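Local atomic coordinates of RagB/SusD domain protein (Flavobacterium johnsoniae, PDB entry 5J5U), a protein that binds chitin as a SusD homolog of a chitin-utilization locus, probably holding the polysaccharide or its fragments at the bacterial outer membrane. Residues N38-Y49 and W408-Y419. Residues are numbered along the deposited sequence; the frame is centred on the assembly and turned at random.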
ATOM      1  N   ASN A  38       2.788  -8.179   1.210  1.00 13.02           N
ATOM      2  CA  ASN A  38       1.675  -7.562   0.482  1.00 13.01           C
ATOM      3  C   ASN A  38       0.486  -8.525   0.372  1.00 15.26           C
ATOM      4  O   ASN A  38      -0.592  -8.276   0.956  1.00 14.54           O
ATOM      5  CB  ASN A  38       2.159  -7.108  -0.920  1.00 11.44           C
ATOM      6  CG  ASN A  38       1.069  -6.413  -1.774  1.00 14.73           C
ATOM      7  OD1 ASN A  38      -0.099  -6.279  -1.389  1.00 15.05           O
ATOM      8  ND2 ASN A  38       1.475  -5.976  -2.959  1.00 14.47           N
ATOM      9  N   LEU A  39       0.701  -9.638  -0.331  1.00 14.60           N
ATOM     10  CA  LEU A  39      -0.380 -10.569  -0.622  1.00 13.45           C
ATOM     11  C   LEU A  39      -0.879 -11.297   0.626  1.00 11.55           C
ATOM     12  O   LEU A  39      -2.019 -11.162   0.992  1.00  8.69           O
ATOM     13  CB  LEU A  39       0.063 -11.601  -1.685  1.00 15.62           C
ATOM     14  CG  LEU A  39      -0.963 -12.611  -2.259  1.00 14.45           C
ATOM     15  CD1 LEU A  39      -2.325 -11.969  -2.464  1.00 13.24           C
ATOM     16  CD2 LEU A  39      -0.498 -13.255  -3.572  1.00 17.00           C
ATOM     17  N   ILE A  40      -0.014 -12.051   1.287  1.00 14.29           N
ATOM     18  CA  ILE A  40      -0.472 -12.951   2.338  1.00 13.64           C
ATOM     19  C   ILE A  40      -0.882 -12.212   3.603  1.00 10.78           C
ATOM     20  O   ILE A  40      -2.039 -12.303   4.015  1.00  9.31           O
ATOM     21  CB  ILE A  40       0.611 -14.020   2.700  1.00 10.70           C
ATOM     22  CG1 ILE A  40       0.767 -15.026   1.568  1.00 13.79           C
ATOM     23  CG2 ILE A  40       0.225 -14.735   3.989  1.00  8.36           C
ATOM     24  CD1 ILE A  40       2.042 -15.864   1.649  1.00 14.09           C
ATOM     25  N   TYR A  41       0.039 -11.498   4.236  1.00  9.75           N
ATOM     26  CA  TYR A  41      -0.307 -10.902   5.533  1.00 12.92           C
ATOM     27  C   TYR A  41      -1.101  -9.586   5.397  1.00 14.53           C
ATOM     28  O   TYR A  41      -2.236  -9.528   5.885  1.00  8.73           O
ATOM     29  CB  TYR A  41       0.934 -10.684   6.393  1.00 11.43           C
ATOM     30  CG  TYR A  41       1.318 -11.890   7.238  1.00 14.88           C
ATOM     31  CD1 TYR A  41       0.360 -12.774   7.711  1.00 11.48           C
ATOM     32  CD2 TYR A  41       2.649 -12.151   7.539  1.00 13.21           C
ATOM     33  CE1 TYR A  41       0.718 -13.877   8.474  1.00 11.29           C
ATOM     34  CE2 TYR A  41       3.021 -13.243   8.313  1.00 11.39           C
ATOM     35  CZ  TYR A  41       2.058 -14.108   8.770  1.00 13.34           C
ATOM     36  OH  TYR A  41       2.438 -15.196   9.512  1.00 15.16           O
ATOM     37  N   SER A  42      -0.566  -8.550   4.738  1.00 11.54           N
ATOM     38  CA  SER A  42      -1.355  -7.287   4.633  1.00 13.73           C
ATOM     39  C   SER A  42      -2.685  -7.544   3.941  1.00 13.20           C
ATOM     40  O   SER A  42      -3.739  -7.151   4.448  1.00  7.58           O
ATOM     41  CB  SER A  42      -0.602  -6.180   3.873  1.00 10.96           C
ATOM     42  OG  SER A  42       0.488  -5.686   4.620  1.00 14.23           O
ATOM     43  N   GLY A  43      -2.605  -8.240   2.801  1.00  9.61           N
ATOM     44  CA  GLY A  43      -3.755  -8.596   1.999  1.00 10.49           C
ATOM     45  C   GLY A  43      -4.789  -9.448   2.706  1.00 12.74           C
ATOM     46  O   GLY A  43      -5.987  -9.270   2.482  1.00  9.71           O
ATOM     47  N   GLY A  44      -4.351 -10.384   3.537  1.00  7.11           N
ATOM     48  CA  GLY A  44      -5.302 -11.159   4.304  1.00 10.16           C
ATOM     49  C   GLY A  44      -5.856 -10.389   5.503  1.00 12.91           C
ATOM     50  O   GLY A  44      -7.041 -10.504   5.826  1.00 11.35           O
ATOM     51  N   PHE A  45      -5.000  -9.602   6.165  1.00 11.00           N
ATOM     52  CA  PHE A  45      -5.397  -8.834   7.350  1.00 12.01           C
ATOM     53  C   PHE A  45      -6.534  -7.865   6.990  1.00 11.81           C
ATOM     54  O   PHE A  45      -7.502  -7.726   7.728  1.00 10.24           O
ATOM     55  CB  PHE A  45      -4.232  -8.014   7.944  1.00  7.40           C
ATOM     56  CG  PHE A  45      -3.122  -8.824   8.559  1.00  9.62           C
ATOM     57  CD1 PHE A  45      -3.245 -10.189   8.773  1.00 10.63           C
ATOM     58  CD2 PHE A  45      -1.944  -8.190   8.948  1.00 13.90           C
ATOM     59  CE1 PHE A  45      -2.212 -10.917   9.344  1.00 13.61           C
ATOM     60  CE2 PHE A  45      -0.893  -8.908   9.518  1.00 13.27           C
ATOM     61  CZ  PHE A  45      -1.032 -10.274   9.721  1.00 14.64           C
ATOM     62  N   VAL A  46      -6.396  -7.176   5.862  1.00  9.67           N
ATOM     63  CA  VAL A  46      -7.358  -6.132   5.534  1.00 11.64           C
ATOM     64  C   VAL A  46      -8.448  -6.693   4.573  1.00 14.10           C
ATOM     65  O   VAL A  46      -9.286  -5.961   4.079  1.00 12.50           O
ATOM     66  CB  VAL A  46      -6.623  -4.889   4.954  1.00 10.30           C
ATOM     67  CG1 VAL A  46      -6.375  -5.035   3.428  1.00 12.71           C
ATOM     68  CG2 VAL A  46      -7.369  -3.619   5.278  1.00  8.27           C
ATOM     69  N   GLN A  47      -8.444  -8.016   4.389  1.00 16.51           N
ATOM     70  CA  GLN A  47      -9.482  -8.729   3.671  1.00 12.85           C
ATOM     71  C   GLN A  47      -9.667  -8.208   2.243  1.00 16.38           C
ATOM     72  O   GLN A  47     -10.788  -8.072   1.740  1.00 15.50           O
ATOM     73  CB  GLN A  47     -10.783  -8.670   4.463  1.00 10.77           C
ATOM     74  CG  GLN A  47     -10.627  -9.225   5.871  1.00 10.21           C
ATOM     75  CD  GLN A  47     -11.966  -9.385   6.643  1.00 17.60           C
ATOM     76  OE1 GLN A  47     -12.960  -8.703   6.359  1.00 14.01           O
ATOM     77  NE2 GLN A  47     -11.973 -10.282   7.633  1.00 13.74           N
ATOM     78  N   HIS A  48      -8.543  -7.909   1.597  1.00 11.81           N
ATOM     79  CA  HIS A  48      -8.515  -7.742   0.167  1.00 10.92           C
ATOM     80  C   HIS A  48      -8.734  -9.115  -0.512  1.00 15.23           C
ATOM     81  O   HIS A  48      -9.420  -9.207  -1.537  1.00 14.82           O
ATOM     82  CB  HIS A  48      -7.178  -7.148  -0.276  1.00  9.64           C
ATOM     83  CG  HIS A  48      -7.146  -5.652  -0.258  1.00 12.71           C
ATOM     84  ND1 HIS A  48      -5.981  -4.934  -0.442  1.00 13.77           N
ATOM     85  CD2 HIS A  48      -8.121  -4.739  -0.066  1.00 11.09           C
ATOM     86  CE1 HIS A  48      -6.250  -3.640  -0.376  1.00 12.37           C
ATOM     87  NE2 HIS A  48      -7.541  -3.498  -0.141  1.00 10.28           N
ATOM     88  N   TYR A  49      -8.152 -10.179   0.051  1.00  9.63           N
ATOM     89  CA  TYR A  49      -8.222 -11.508  -0.589  1.00 11.37           C
ATOM     90  C   TYR A  49      -8.608 -12.669   0.333  1.00 14.30           C
ATOM     91  O   TYR A  49      -8.349 -12.633   1.555  1.00 11.90           O
ATOM     92  CB  TYR A  49      -6.866 -11.867  -1.210  1.00 10.16           C
ATOM     93  CG  TYR A  49      -6.169 -10.751  -1.957  1.00 10.64           C
ATOM     94  CD1 TYR A  49      -6.528 -10.429  -3.260  1.00 10.21           C
ATOM     95  CD2 TYR A  49      -5.128 -10.054  -1.376  1.00 12.68           C
ATOM     96  CE1 TYR A  49      -5.886  -9.442  -3.958  1.00 13.31           C
ATOM     97  CE2 TYR A  49      -4.454  -9.046  -2.081  1.00 15.28           C
ATOM     98  CZ  TYR A  49      -4.843  -8.745  -3.375  1.00 13.18           C
ATOM     99  OH  TYR A  49      -4.200  -7.740  -4.076  1.00 10.08           O
ATOM    100  N   TRP A 408      -9.246   2.057   0.612  1.00 16.92           N
ATOM    101  CA  TRP A 408      -9.084   0.620   0.732  1.00 15.13           C
ATOM    102  C   TRP A 408      -9.254  -0.035  -0.640  1.00 19.44           C
ATOM    103  O   TRP A 408      -8.576  -1.024  -0.962  1.00 15.92           O
ATOM    104  CB  TRP A 408     -10.087   0.081   1.768  1.00 13.87           C
ATOM    105  CG  TRP A 408     -10.143  -1.393   1.881  1.00 17.29           C
ATOM    106  CD1 TRP A 408      -9.183  -2.211   2.402  1.00 16.31           C
ATOM    107  CD2 TRP A 408     -11.227  -2.244   1.492  1.00 17.52           C
ATOM    108  NE1 TRP A 408      -9.594  -3.521   2.344  1.00 14.37           N
ATOM    109  CE2 TRP A 408     -10.849  -3.567   1.795  1.00 17.70           C
ATOM    110  CE3 TRP A 408     -12.488  -2.014   0.925  1.00 15.35           C
ATOM    111  CZ2 TRP A 408     -11.682  -4.657   1.545  1.00 16.22           C
ATOM    112  CZ3 TRP A 408     -13.311  -3.094   0.677  1.00 16.84           C
ATOM    113  CH2 TRP A 408     -12.913  -4.398   0.996  1.00 15.25           C
ATOM    114  N   ILE A 409     -10.125   0.546  -1.469  1.00 19.08           N
ATOM    115  CA  ILE A 409     -10.285   0.038  -2.830  1.00 15.60           C
ATOM    116  C   ILE A 409      -9.126   0.502  -3.707  1.00 17.39           C
ATOM    117  O   ILE A 409      -8.559  -0.269  -4.478  1.00 21.94           O
ATOM    118  CB  ILE A 409     -11.638   0.464  -3.440  1.00 17.75           C
ATOM    119  CG1 ILE A 409     -12.776  -0.211  -2.659  1.00 16.62           C
ATOM    120  CG2 ILE A 409     -11.716   0.057  -4.906  1.00 20.19           C
ATOM    121  CD1 ILE A 409     -14.165   0.144  -3.124  1.00 20.58           C
ATOM    122  N   THR A 410      -8.741   1.754  -3.542  1.00 16.27           N
ATOM    123  CA  THR A 410      -7.650   2.350  -4.296  1.00 15.02           C
ATOM    124  C   THR A 410      -6.311   1.656  -4.015  1.00 17.64           C
ATOM    125  O   THR A 410      -5.488   1.505  -4.930  1.00 19.94           O
ATOM    126  CB  THR A 410      -7.573   3.866  -3.979  1.00 16.67           C
ATOM    127  OG1 THR A 410      -8.654   4.526  -4.653  1.00 24.89           O
ATOM    128  CG2 THR A 410      -6.272   4.481  -4.438  1.00 19.10           C
ATOM    129  N   TYR A 411      -6.122   1.194  -2.774  1.00 11.89           N
ATOM    130  CA  TYR A 411      -4.894   0.516  -2.368  1.00 11.91           C
ATOM    131  C   TYR A 411      -4.875  -0.959  -2.676  1.00 13.92           C
ATOM    132  O   TYR A 411      -4.009  -1.680  -2.175  1.00 13.03           O
ATOM    133  CB  TYR A 411      -4.654   0.682  -0.873  1.00 13.65           C
ATOM    134  CG  TYR A 411      -4.203   2.056  -0.448  1.00 13.96           C
ATOM    135  CD1 TYR A 411      -3.228   2.753  -1.161  1.00 16.88           C
ATOM    136  CD2 TYR A 411      -4.770   2.666   0.646  1.00 13.30           C
ATOM    137  CE1 TYR A 411      -2.824   4.027  -0.770  1.00 16.67           C
ATOM    138  CE2 TYR A 411      -4.368   3.918   1.057  1.00 17.98           C
ATOM    139  CZ  TYR A 411      -3.405   4.600   0.351  1.00 20.56           C
ATOM    140  OH  TYR A 411      -3.030   5.858   0.785  1.00 19.09           O
ATOM    141  N   LEU A 412      -5.826  -1.428  -3.477  1.00 17.83           N
ATOM    142  CA  LEU A 412      -5.814  -2.826  -3.902  1.00 15.10           C
ATOM    143  C   LEU A 412      -4.527  -3.104  -4.676  1.00 15.59           C
ATOM    144  O   LEU A 412      -4.065  -2.233  -5.410  1.00 16.17           O
ATOM    145  CB  LEU A 412      -7.049  -3.142  -4.743  1.00 16.50           C
ATOM    146  CG  LEU A 412      -7.321  -4.620  -4.995  1.00 12.91           C
ATOM    147  CD1 LEU A 412      -7.541  -5.310  -3.672  1.00 10.61           C
ATOM    148  CD2 LEU A 412      -8.548  -4.805  -5.947  1.00 13.38           C
ATOM    149  N   PHE A 413      -3.935  -4.283  -4.464  1.00 13.24           N
ATOM    150  CA  PHE A 413      -2.612  -4.647  -4.991  1.00 15.44           C
ATOM    151  C   PHE A 413      -1.454  -3.881  -4.328  1.00 18.40           C
ATOM    152  O   PHE A 413      -0.287  -4.181  -4.589  1.00 17.49           O
ATOM    153  CB  PHE A 413      -2.549  -4.458  -6.516  1.00 15.45           C
ATOM    154  CG  PHE A 413      -3.709  -5.079  -7.239  1.00 17.28           C
ATOM    155  CD1 PHE A 413      -4.098  -6.375  -6.958  1.00 16.29           C
ATOM    156  CD2 PHE A 413      -4.451  -4.343  -8.159  1.00 20.38           C
ATOM    157  CE1 PHE A 413      -5.183  -6.944  -7.602  1.00 15.77           C
ATOM    158  CE2 PHE A 413      -5.530  -4.904  -8.807  1.00 18.38           C
ATOM    159  CZ  PHE A 413      -5.894  -6.205  -8.538  1.00 16.84           C
ATOM    160  N   ASN A 414      -1.780  -2.922  -3.463  1.00 17.20           N
ATOM    161  CA  ASN A 414      -0.803  -2.279  -2.580  1.00 21.01           C
ATOM    162  C   ASN A 414      -1.309  -2.396  -1.143  1.00 16.03           C
ATOM    163  O   ASN A 414      -1.649  -1.403  -0.502  1.00  8.16           O
ATOM    164  CB  ASN A 414      -0.570  -0.803  -2.937  1.00 16.79           C
ATOM    165  CG  ASN A 414       0.727  -0.264  -2.341  1.00 22.59           C
ATOM    166  OD1 ASN A 414       1.339  -0.901  -1.473  1.00 15.39           O
ATOM    167  ND2 ASN A 414       1.130   0.921  -2.770  1.00 21.77           N
ATOM    168  N   SER A 415      -1.392  -3.637  -0.675  1.00 14.62           N
ATOM    169  CA  SER A 415      -2.094  -3.942   0.553  1.00 15.13           C
ATOM    170  C   SER A 415      -1.405  -3.419   1.804  1.00 13.79           C
ATOM    171  O   SER A 415      -2.065  -3.269   2.833  1.00 12.91           O
ATOM    172  CB  SER A 415      -2.313  -5.453   0.685  1.00 13.80           C
ATOM    173  OG  SER A 415      -3.193  -5.905  -0.322  1.00 15.09           O
ATOM    174  N   ILE A 416      -0.102  -3.160   1.729  1.00 10.38           N
ATOM    175  CA  ILE A 416       0.611  -2.591   2.861  1.00 13.29           C
ATOM    176  C   ILE A 416      -0.037  -1.247   3.256  1.00 15.88           C
ATOM    177  O   ILE A 416      -0.283  -0.998   4.447  1.00 12.74           O
ATOM    178  CB  ILE A 416       2.102  -2.405   2.548  1.00 11.97           C
ATOM    179  CG1 ILE A 416       2.796  -3.757   2.448  1.00 10.46           C
ATOM    180  CG2 ILE A 416       2.803  -1.552   3.631  1.00 10.29           C
ATOM    181  CD1 ILE A 416       4.280  -3.644   2.084  1.00 11.64           C
ATOM    182  N   GLU A 417      -0.340  -0.404   2.260  1.00 13.99           N
ATOM    183  CA  GLU A 417      -0.952   0.911   2.511  1.00 16.08           C
ATOM    184  C   GLU A 417      -2.385   0.813   3.034  1.00 13.70           C
ATOM    185  O   GLU A 417      -2.773   1.540   3.917  1.00  9.33           O
ATOM    186  CB  GLU A 417      -0.933   1.768   1.249  1.00 16.11           C
ATOM    187  CG  GLU A 417       0.453   2.167   0.822  1.00 19.36           C
ATOM    188  CD  GLU A 417       1.285   2.641   1.992  1.00 19.09           C
ATOM    189  OE1 GLU A 417       0.826   3.569   2.697  1.00 14.17           O
ATOM    190  OE2 GLU A 417       2.389   2.087   2.209  1.00 17.79           O
ATOM    191  N   ALA A 418      -3.160  -0.095   2.472  1.00 12.34           N
ATOM    192  CA  ALA A 418      -4.498  -0.333   2.958  1.00 12.97           C
ATOM    193  C   ALA A 418      -4.469  -0.824   4.400  1.00 10.29           C
ATOM    194  O   ALA A 418      -5.302  -0.426   5.191  1.00 15.13           O
ATOM    195  CB  ALA A 418      -5.197  -1.333   2.087  1.00 13.24           C
ATOM    196  N   TYR A 419      -3.549  -1.723   4.717  1.00 10.04           N
ATOM    197  CA  TYR A 419      -3.365  -2.260   6.080  1.00 12.76           C
ATOM    198  C   TYR A 419      -3.036  -1.135   7.048  1.00 11.63           C
ATOM    199  O   TYR A 419      -3.588  -1.081   8.142  1.00 12.23           O
ATOM    200  CB  TYR A 419      -2.266  -3.336   6.102  1.00 10.20           C
ATOM    201  CG  TYR A 419      -1.877  -3.883   7.478  1.00 10.82           C
ATOM    202  CD1 TYR A 419      -2.840  -4.320   8.403  1.00  9.43           C
ATOM    203  CD2 TYR A 419      -0.539  -4.014   7.828  1.00 10.62           C
ATOM    204  CE1 TYR A 419      -2.472  -4.839   9.654  1.00  8.39           C
ATOM    205  CE2 TYR A 419      -0.151  -4.533   9.071  1.00 12.32           C
ATOM    206  CZ  TYR A 419      -1.111  -4.931   9.991  1.00 10.59           C
ATOM    207  OH  TYR A 419      -0.674  -5.435  11.214  1.00  7.27           O
TER
HETATM  208  O   HOH W   1      -2.454  -6.667  -2.622  1.00 15.80           O
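Leu412 CD1 sits over the centre of the His48 imidazole, 3.5 Å from the ring centroid, while Val46 CG1 from the same turn as His48 covers the opposite face. Beside this sandwich, Ala418 CB lies 3.5 Å from His48 CE1, and Val46 CG2 packs on Trp408 CD1. Farther along helix 415-425, Tyr419 offers one ring face to Phe45 CD2, offset toward the rim, the two planes 59° apart. Ser42 CB and Ser415 CB meet at 3.7 Å where the helices run side by side.

Both imidazole nitrogens are used: His48 ND1 pairs with Ser415 OG at the ring edge, 3.0 Å away. His48 NE2 donates to Trp408 O over 2.8 Å. Trp408 NE1 in turn donates to Val46 O. A leucine in place of His48 would probably leave Trp408 O and Ser415 OG without these mates, costing the end of helix 31-45 two polar ties to the helices flanking the 411-414 turn. Asn38 reaches the start of helix 415-425 because its CG is trans to its own N (chi1 -179°): OD1 accepts from Ser415 N, and ND2 donates to Phe413 O, nearly straight (N-H...O 165°), and also bonds Gln34. A water links Asn38 OD1, Tyr49 OH and Ser415 OG.

Gln47 ends helix 31-45 in a Schellman motif, and a type II turn, Tyr411 to Asn414, connects helices 399-410 and 415-425; the buried junction joins these elements within the largely helical SusD-like fold.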